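Local coordinates for alginate biosynthesis protein AlgX (Pseudomonas aeruginosa, PDB 4KNC) that takes part in O-acetylating the exopolysaccharide alginate in the periplasm and protects the polymer from degradation on its way through, at residues F309-M314 / V398-N403; S354-V359 / S432-A437. All coordinates share one frame; numbering follows the deposited sequence.

Contact 1 of 2, residues F309-M314 / V398-N403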
ATOM      1  N   PHE A 309      -4.590  -9.437   4.588  1.00 47.43           N
ATOM      2  CA  PHE A 309      -4.641  -8.515   3.452  1.00 39.09           C
ATOM      3  C   PHE A 309      -5.372  -9.139   2.270  1.00 37.65           C
ATOM      4  O   PHE A 309      -6.314  -8.556   1.715  1.00 43.10           O
ATOM      5  CB  PHE A 309      -3.240  -8.090   3.004  1.00 40.18           C
ATOM      6  CG  PHE A 309      -3.231  -7.328   1.710  1.00 36.05           C
ATOM      7  CD1 PHE A 309      -3.766  -6.051   1.643  1.00 37.40           C
ATOM      8  CD2 PHE A 309      -2.703  -7.887   0.561  1.00 40.55           C
ATOM      9  CE1 PHE A 309      -3.767  -5.336   0.450  1.00 38.28           C
ATOM     10  CE2 PHE A 309      -2.698  -7.174  -0.642  1.00 41.43           C
ATOM     11  CZ  PHE A 309      -3.232  -5.899  -0.694  1.00 38.41           C
ATOM     12  N   TYR A 310      -4.929 -10.328   1.879  1.00 38.81           N
ATOM     13  CA  TYR A 310      -5.499 -11.006   0.722  1.00 40.19           C
ATOM     14  C   TYR A 310      -6.939 -11.468   0.932  1.00 45.59           C
ATOM     15  O   TYR A 310      -7.740 -11.437  -0.005  1.00 47.18           O
ATOM     16  CB  TYR A 310      -4.573 -12.142   0.264  1.00 45.70           C
ATOM     17  CG  TYR A 310      -3.221 -11.597  -0.156  1.00 40.68           C
ATOM     18  CD1 TYR A 310      -3.011 -11.119  -1.448  1.00 41.25           C
ATOM     19  CD2 TYR A 310      -2.179 -11.496   0.759  1.00 43.15           C
ATOM     20  CE1 TYR A 310      -1.779 -10.583  -1.834  1.00 35.37           C
ATOM     21  CE2 TYR A 310      -0.943 -10.971   0.391  1.00 38.69           C
ATOM     22  CZ  TYR A 310      -0.752 -10.511  -0.910  1.00 42.82           C
ATOM     23  OH  TYR A 310       0.470  -9.982  -1.277  1.00 40.49           O
ATOM     24  N   ARG A 311      -7.276 -11.871   2.159  1.00 46.83           N
ATOM     25  CA  ARG A 311      -8.668 -12.208   2.482  1.00 51.46           C
ATOM     26  C   ARG A 311      -9.655 -11.052   2.252  1.00 46.48           C
ATOM     27  O   ARG A 311     -10.842 -11.272   2.020  1.00 45.32           O
ATOM     28  CB  ARG A 311      -8.786 -12.705   3.924  1.00 47.72           C
ATOM     29  CG  ARG A 311      -8.039 -13.996   4.165  1.00 57.45           C
ATOM     30  CD  ARG A 311      -8.269 -14.493   5.570  1.00 53.46           C
ATOM     31  NE  ARG A 311      -9.653 -14.890   5.801  1.00 49.83           N
ATOM     32  CZ  ARG A 311     -10.119 -15.225   6.998  1.00 58.31           C
ATOM     33  NH1 ARG A 311      -9.304 -15.200   8.043  1.00 56.67           N
ATOM     34  NH2 ARG A 311     -11.389 -15.584   7.156  1.00 57.67           N
ATOM     35  N   GLN A 312      -9.167  -9.823   2.336  1.00 43.36           N
ATOM     36  CA  GLN A 312      -9.969  -8.665   1.969  1.00 41.69           C
ATOM     37  C   GLN A 312      -9.832  -8.352   0.468  1.00 44.24           C
ATOM     38  O   GLN A 312     -10.828  -8.204  -0.246  1.00 40.21           O
ATOM     39  CB  GLN A 312      -9.554  -7.455   2.803  1.00 42.30           C
ATOM     40  CG  GLN A 312      -9.813  -7.607   4.286  1.00 35.11           C
ATOM     41  CD  GLN A 312      -9.187  -6.502   5.090  1.00 40.37           C
ATOM     42  OE1 GLN A 312      -9.720  -5.386   5.167  1.00 39.92           O
ATOM     43  NE2 GLN A 312      -8.032  -6.792   5.687  1.00 38.68           N
ATOM     44  N   ALA A 313      -8.595  -8.261  -0.014  1.00 43.37           N
ATOM     45  CA  ALA A 313      -8.365  -7.817  -1.388  1.00 42.73           C
ATOM     46  C   ALA A 313      -9.039  -8.701  -2.430  1.00 48.92           C
ATOM     47  O   ALA A 313      -9.669  -8.182  -3.352  1.00 41.35           O
ATOM     48  CB  ALA A 313      -6.877  -7.668  -1.675  1.00 46.65           C
ATOM     49  N   MET A 314      -8.934 -10.021  -2.270  1.00 46.95           N
ATOM     50  CA  MET A 314      -9.519 -10.950  -3.240  1.00 45.30           C
ATOM     51  C   MET A 314     -11.024 -10.729  -3.481  1.00 48.22           C
ATOM     52  O   MET A 314     -11.421 -10.447  -4.607  1.00 58.00           O
ATOM     53  CB  MET A 314      -9.196 -12.420  -2.899  1.00 41.60           C
ATOM     54  CG  MET A 314      -7.732 -12.778  -3.061  1.00 35.67           C
ATOM     55  SD  MET A 314      -7.207 -12.708  -4.788  1.00 45.12           S
ATOM     56  CE  MET A 314      -7.770 -14.324  -5.340  1.00 40.51           C
ATOM     57  N   VAL A 398     -14.886  -6.051   3.910  1.00 44.24           N
ATOM     58  CA  VAL A 398     -15.262  -7.253   3.157  1.00 43.20           C
ATOM     59  C   VAL A 398     -14.169  -8.309   3.293  1.00 44.24           C
ATOM     60  O   VAL A 398     -12.989  -7.994   3.172  1.00 51.05           O
ATOM     61  CB  VAL A 398     -15.432  -6.951   1.652  1.00 46.10           C
ATOM     62  CG1 VAL A 398     -15.817  -8.212   0.896  1.00 48.34           C
ATOM     63  CG2 VAL A 398     -16.473  -5.853   1.415  1.00 45.69           C
ATOM     64  N   PHE A 399     -14.541  -9.557   3.557  1.00 40.92           N
ATOM     65  CA  PHE A 399     -13.523 -10.603   3.721  1.00 42.21           C
ATOM     66  C   PHE A 399     -14.033 -11.999   3.403  1.00 47.58           C
ATOM     67  O   PHE A 399     -15.208 -12.292   3.581  1.00 48.58           O
ATOM     68  CB  PHE A 399     -12.887 -10.566   5.126  1.00 42.34           C
ATOM     69  CG  PHE A 399     -13.840 -10.919   6.251  1.00 46.94           C
ATOM     70  CD1 PHE A 399     -14.606  -9.943   6.861  1.00 48.50           C
ATOM     71  CD2 PHE A 399     -13.946 -12.224   6.710  1.00 50.00           C
ATOM     72  CE1 PHE A 399     -15.469 -10.259   7.909  1.00 53.61           C
ATOM     73  CE2 PHE A 399     -14.811 -12.549   7.754  1.00 52.87           C
ATOM     74  CZ  PHE A 399     -15.574 -11.564   8.350  1.00 51.66           C
ATOM     75  N   GLN A 400     -13.151 -12.861   2.910  1.00 52.55           N
ATOM     76  CA  GLN A 400     -13.550 -14.230   2.633  1.00 51.19           C
ATOM     77  C   GLN A 400     -13.496 -15.038   3.922  1.00 47.06           C
ATOM     78  O   GLN A 400     -12.633 -14.810   4.777  1.00 44.73           O
ATOM     79  CB  GLN A 400     -12.670 -14.860   1.553  1.00 53.82           C
ATOM     80  CG  GLN A 400     -11.245 -15.141   1.990  1.00 70.39           C
ATOM     81  CD  GLN A 400     -10.276 -15.256   0.820  1.00 82.43           C
ATOM     82  OE1 GLN A 400      -9.061 -15.345   1.013  1.00 85.16           O
ATOM     83  NE2 GLN A 400     -10.809 -15.246  -0.397  1.00 82.85           N
ATOM     84  N   LEU A 401     -14.441 -15.962   4.070  1.00 46.15           N
ATOM     85  CA  LEU A 401     -14.402 -16.903   5.178  1.00 55.35           C
ATOM     86  C   LEU A 401     -13.186 -17.785   4.966  1.00 60.47           C
ATOM     87  O   LEU A 401     -12.830 -18.099   3.827  1.00 60.96           O
ATOM     88  CB  LEU A 401     -15.681 -17.752   5.257  1.00 54.42           C
ATOM     89  CG  LEU A 401     -17.041 -17.059   5.456  1.00 55.35           C
ATOM     90  CD1 LEU A 401     -18.102 -18.018   6.053  1.00 49.61           C
ATOM     91  CD2 LEU A 401     -16.929 -15.804   6.299  1.00 49.36           C
ATOM     92  N   ARG A 402     -12.560 -18.175   6.070  1.00 64.48           N
ATOM     93  CA  ARG A 402     -11.281 -18.870   6.049  1.00 71.33           C
ATOM     94  C   ARG A 402     -11.294 -20.090   5.145  1.00 76.26           C
ATOM     95  O   ARG A 402     -12.227 -20.891   5.171  1.00 74.64           O
ATOM     96  CB  ARG A 402     -10.862 -19.261   7.469  1.00 75.99           C
ATOM     97  CG  ARG A 402      -9.470 -19.861   7.551  1.00 83.91           C
ATOM     98  CD  ARG A 402      -8.901 -19.782   8.953  1.00 90.67           C
ATOM     99  NE  ARG A 402      -7.842 -20.768   9.144  1.00100.83           N
ATOM    100  CZ  ARG A 402      -7.184 -20.952  10.283  1.00102.43           C
ATOM    101  NH1 ARG A 402      -7.470 -20.211  11.343  1.00101.34           N
ATOM    102  NH2 ARG A 402      -6.238 -21.878  10.360  1.00103.14           N
ATOM    103  N   ASN A 403     -10.257 -20.205   4.326  1.00 80.38           N
ATOM    104  CA  ASN A 403     -10.104 -21.354   3.445  1.00 87.49           C
ATOM    105  C   ASN A 403      -8.694 -21.930   3.520  1.00 92.76           C
ATOM    106  O   ASN A 403      -8.130 -22.356   2.512  1.00 90.29           O
ATOM    107  CB  ASN A 403     -10.495 -21.011   2.006  1.00 79.24           C
ATOM    108  CG  ASN A 403      -9.851 -19.731   1.515  1.00 81.94           C
ATOM    109  OD1 ASN A 403      -8.794 -19.326   2.000  1.00 81.27           O
ATOM    110  ND2 ASN A 403     -10.491 -19.084   0.548  1.00 83.66           N
TER
HETATM  111  O   HOH W   1     -12.038  -4.922   3.769  1.00 40.25           O

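Contact 2 of 2, residues S354-V359 / S432-A437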
ATOM      1  N   SER A 354     -15.826 -21.168   0.420  1.00 73.96           N
ATOM      2  CA  SER A 354     -16.461 -20.649  -0.772  1.00 69.88           C
ATOM      3  C   SER A 354     -17.554 -19.660  -0.400  1.00 68.32           C
ATOM      4  O   SER A 354     -18.563 -19.590  -1.085  1.00 68.65           O
ATOM      5  CB  SER A 354     -17.040 -21.788  -1.618  1.00 73.42           C
ATOM      6  OG  SER A 354     -18.217 -22.328  -1.043  1.00 68.64           O
ATOM      7  N   TYR A 355     -17.356 -18.905   0.686  1.00 63.95           N
ATOM      8  CA  TYR A 355     -18.298 -17.854   1.095  1.00 56.50           C
ATOM      9  C   TYR A 355     -17.628 -16.543   1.526  1.00 52.62           C
ATOM     10  O   TYR A 355     -16.447 -16.532   1.877  1.00 49.42           O
ATOM     11  CB  TYR A 355     -19.289 -18.362   2.156  1.00 62.61           C
ATOM     12  CG  TYR A 355     -20.619 -18.831   1.574  1.00 66.10           C
ATOM     13  CD1 TYR A 355     -20.760 -20.108   1.036  1.00 61.86           C
ATOM     14  CD2 TYR A 355     -21.727 -17.988   1.554  1.00 63.20           C
ATOM     15  CE1 TYR A 355     -21.973 -20.533   0.502  1.00 67.18           C
ATOM     16  CE2 TYR A 355     -22.938 -18.403   1.020  1.00 64.18           C
ATOM     17  CZ  TYR A 355     -23.058 -19.674   0.500  1.00 65.53           C
ATOM     18  OH  TYR A 355     -24.267 -20.073  -0.024  1.00 65.61           O
ATOM     19  N   VAL A 356     -18.395 -15.449   1.497  1.00 50.81           N
ATOM     20  CA  VAL A 356     -17.842 -14.111   1.728  1.00 48.80           C
ATOM     21  C   VAL A 356     -18.708 -13.231   2.657  1.00 54.49           C
ATOM     22  O   VAL A 356     -19.941 -13.297   2.630  1.00 54.59           O
ATOM     23  CB  VAL A 356     -17.556 -13.405   0.368  1.00 64.85           C
ATOM     24  CG1 VAL A 356     -17.435 -11.890   0.517  1.00 65.19           C
ATOM     25  CG2 VAL A 356     -16.299 -13.986  -0.271  1.00 59.51           C
ATOM     26  N   ALA A 357     -18.049 -12.427   3.489  1.00 50.68           N
ATOM     27  CA  ALA A 357     -18.721 -11.512   4.412  1.00 55.72           C
ATOM     28  C   ALA A 357     -18.574 -10.042   4.004  1.00 56.59           C
ATOM     29  O   ALA A 357     -17.505  -9.611   3.551  1.00 60.49           O
ATOM     30  CB  ALA A 357     -18.189 -11.711   5.825  1.00 59.66           C
ATOM     31  N   ASP A 358     -19.654  -9.286   4.194  1.00 52.88           N
ATOM     32  CA  ASP A 358     -19.742  -7.880   3.821  1.00 50.98           C
ATOM     33  C   ASP A 358     -20.382  -7.115   4.974  1.00 48.94           C
ATOM     34  O   ASP A 358     -21.507  -7.412   5.366  1.00 58.59           O
ATOM     35  CB  ASP A 358     -20.607  -7.729   2.560  1.00 57.01           C
ATOM     36  CG  ASP A 358     -20.412  -6.386   1.866  1.00 54.46           C
ATOM     37  OD1 ASP A 358     -20.132  -5.382   2.559  1.00 51.95           O
ATOM     38  OD2 ASP A 358     -20.535  -6.338   0.623  1.00 52.62           O
ATOM     39  N   VAL A 359     -19.681  -6.120   5.503  1.00 47.85           N
ATOM     40  CA  VAL A 359     -20.052  -5.540   6.797  1.00 57.99           C
ATOM     41  C   VAL A 359     -19.912  -4.015   6.860  1.00 63.10           C
ATOM     42  O   VAL A 359     -18.864  -3.475   6.537  1.00 60.32           O
ATOM     43  CB  VAL A 359     -19.160  -6.132   7.916  1.00 52.40           C
ATOM     44  CG1 VAL A 359     -19.432  -5.451   9.242  1.00 49.09           C
ATOM     45  CG2 VAL A 359     -19.356  -7.633   8.022  1.00 47.17           C
ATOM     46  N   SER A 432     -23.775  -9.036   6.167  1.00 59.56           N
ATOM     47  CA  SER A 432     -24.361  -9.882   5.141  1.00 65.04           C
ATOM     48  C   SER A 432     -23.354 -10.908   4.650  1.00 60.65           C
ATOM     49  O   SER A 432     -22.151 -10.650   4.615  1.00 67.47           O
ATOM     50  CB  SER A 432     -24.859  -9.031   3.974  1.00 66.23           C
ATOM     51  OG  SER A 432     -25.940  -8.212   4.388  1.00 68.45           O
ATOM     52  N   ILE A 433     -23.862 -12.072   4.269  1.00 52.13           N
ATOM     53  CA  ILE A 433     -23.029 -13.185   3.840  1.00 56.38           C
ATOM     54  C   ILE A 433     -23.517 -13.637   2.477  1.00 63.23           C
ATOM     55  O   ILE A 433     -24.709 -13.876   2.290  1.00 66.21           O
ATOM     56  CB  ILE A 433     -23.154 -14.372   4.822  1.00 66.18           C
ATOM     57  CG1 ILE A 433     -22.400 -14.068   6.114  1.00 67.41           C
ATOM     58  CG2 ILE A 433     -22.606 -15.650   4.213  1.00 71.82           C
ATOM     59  CD1 ILE A 433     -20.920 -14.084   5.946  1.00 52.29           C
ATOM     60  N   CYS A 434     -22.599 -13.761   1.526  1.00 59.32           N
ATOM     61  CA  CYS A 434     -22.981 -14.099   0.162  1.00 57.41           C
ATOM     62  C   CYS A 434     -22.094 -15.155  -0.479  1.00 60.24           C
ATOM     63  O   CYS A 434     -20.940 -15.385  -0.072  1.00 60.14           O
ATOM     64  CB  CYS A 434     -22.999 -12.851  -0.729  1.00 55.73           C
ATOM     65  SG  CYS A 434     -21.397 -12.007  -0.854  1.00 62.53           S
ATOM     66  N   GLN A 435     -22.668 -15.791  -1.492  1.00 61.97           N
ATOM     67  CA  GLN A 435     -21.936 -16.699  -2.343  1.00 75.47           C
ATOM     68  C   GLN A 435     -20.807 -15.954  -3.061  1.00 85.11           C
ATOM     69  O   GLN A 435     -20.911 -14.761  -3.337  1.00 87.31           O
ATOM     70  CB  GLN A 435     -22.869 -17.392  -3.340  1.00 78.26           C
ATOM     71  CG  GLN A 435     -22.249 -18.602  -4.005  1.00 83.71           C
ATOM     72  CD  GLN A 435     -23.269 -19.672  -4.314  1.00 97.10           C
ATOM     73  OE1 GLN A 435     -24.473 -19.429  -4.261  1.00102.76           O
ATOM     74  NE2 GLN A 435     -22.793 -20.870  -4.631  1.00103.32           N
ATOM     75  N   ALA A 436     -19.719 -16.669  -3.329  1.00 91.43           N
ATOM     76  CA  ALA A 436     -18.572 -16.123  -4.040  1.00 85.31           C
ATOM     77  C   ALA A 436     -18.518 -16.705  -5.449  1.00 92.29           C
ATOM     78  O   ALA A 436     -18.860 -17.871  -5.653  1.00 96.61           O
ATOM     79  CB  ALA A 436     -17.294 -16.445  -3.286  1.00 72.75           C
ATOM     80  N   ALA A 437     -18.092 -15.896  -6.416  1.00 95.59           N
ATOM     81  CA  ALA A 437     -17.996 -16.349  -7.804  1.00 91.71           C
ATOM     82  C   ALA A 437     -16.572 -16.754  -8.173  1.00 96.28           C
ATOM     83  O   ALA A 437     -16.347 -17.832  -8.725  1.00101.29           O
ATOM     84  CB  ALA A 437     -18.504 -15.277  -8.753  1.00 81.48           C
TER

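Contact 1 of 2, residues F309-M314 / V398-N403
The guanidinium of Arg-311 has CA of Arg-402 over one face and the backbone carbonyl of Gln-400 at its edge, while CD2 of the Phe-399 ring approaches it obliquely. This is the seam between the two domains of AlgX, where helix 307-316 runs against strand 396-400, an outermost strand of a four-stranded antiparallel sheet in the C-terminal carbohydrate-binding module. Most of the grip is on Gln-400 O: NH2 of Arg-311 reaches it at 2.8 Å, in the carbonyl plane, and NE adds a weak bond at 3.2 Å. A turn at chi3 (66°) bends the otherwise extended arginine chain so that both nitrogens face this one oxygen. NH1 forms a salt bridge with Glu-381, which probably fixes the rotation of the group.

In the reverse direction, Gln-400 N donates to Arg-311 O at 2.9 Å, the donor tilted 26° from the carbonyl plane. The same oxygen receives a CA-H...O contact from Phe-399 CA. The Gln-400 side chain crosses the aliphatic part of Arg-311, with OE1 3.6 Å from the arginine's CG; its amide is nearly coplanar with the guanidinium (22°) but does not stack on it. At the next residue of the helix, CB and CG of Gln-312 rest against Val-398 O, and the CA of Gln-312 makes a CA-H...O contact with that carbonyl. NE2 of Gln-312 bonds to Ser-308 O, whereas its OE1 accepts from a water at 2.7 Å, and the same water accepts from Val-398 N at 3.1 Å.

Contact 2 of 2, residues S354-V359 / S432-A437
Val-356 O is gripped twice: Cys-434 N donates to it at 2.9 Å, with an N-H...O angle of 166°, and Ile-433 CA makes a CA-H...O contact with it at 3.3 Å. Val-356 N in turn donates to Cys-434 O at 3.0 Å. Asp-358 and Ser-432 form the next hydrogen-bonded pair, and Ala-357 with Ile-433 is the non-hydrogen-bonded pair between them. These pairs make strands 355-361 and 428-435 antiparallel neighbours, the two inner strands of a four-stranded sheet of the carbohydrate-binding module.

On the face that carries Ala-357 and Ile-433, the isoleucine spreads over its neighbours. CD1 meets CB of Ala-357 at 3.6 Å; CG2, anti to the backbone N, reaches CD2 of Tyr-355 at 3.6 Å. The tyrosine ring leans along the other strand, with CA of Gln-435 over one face in a CH-pi contact, 4.2 Å from the ring centroid. Strand 326-333 adds to this packing through Val-327, which touches both Tyr-355 and Ile-433.

The face of Val-356 and Cys-434 is more mixed. CG2 of Val-356 touches CB of Ala-436 at 4.0 Å, and its CG1 lies beside SG of Cys-434, which is disulfide-bonded to Cys-321. Farther along, Asp-358 forms a salt bridge with Arg-396 and accepts from Cys-321 N, while Ser-432 OG is hydrogen-bonded to Ser-329. Apolar groups thus join the strands on both faces, but the face of Val-356 and Cys-434 also ties residue 321 to the sheet, covalently through Cys-434 and by a hydrogen bond through Asp-358.

In the fold
Strands 396-400 and 355-361 are neighbours in one antiparallel sheet, so contacts 1 and 2 sit side by side, their centres about 10 Å apart. Probable hydrogen bonds join them directly: Phe-399 O lies 2.8 Å from Ala-357 N, and Leu-401 N lies 3.0 Å from Tyr-355 O. CG1 of Val-398 also packs against Ala-357 O. Contact 1 brings helix 307-316 of the SGNH hydrolase-like domain against this sheet, and contact 2 continues the sheet inward from its outermost strand 396-400. Both lie away from the proposed catalytic residues Asp-148, His-150 and Ser-243; contact 1 joins the hydrolase-like domain to the module that may bind alginate, whereas contact 2 lies wholly within that module.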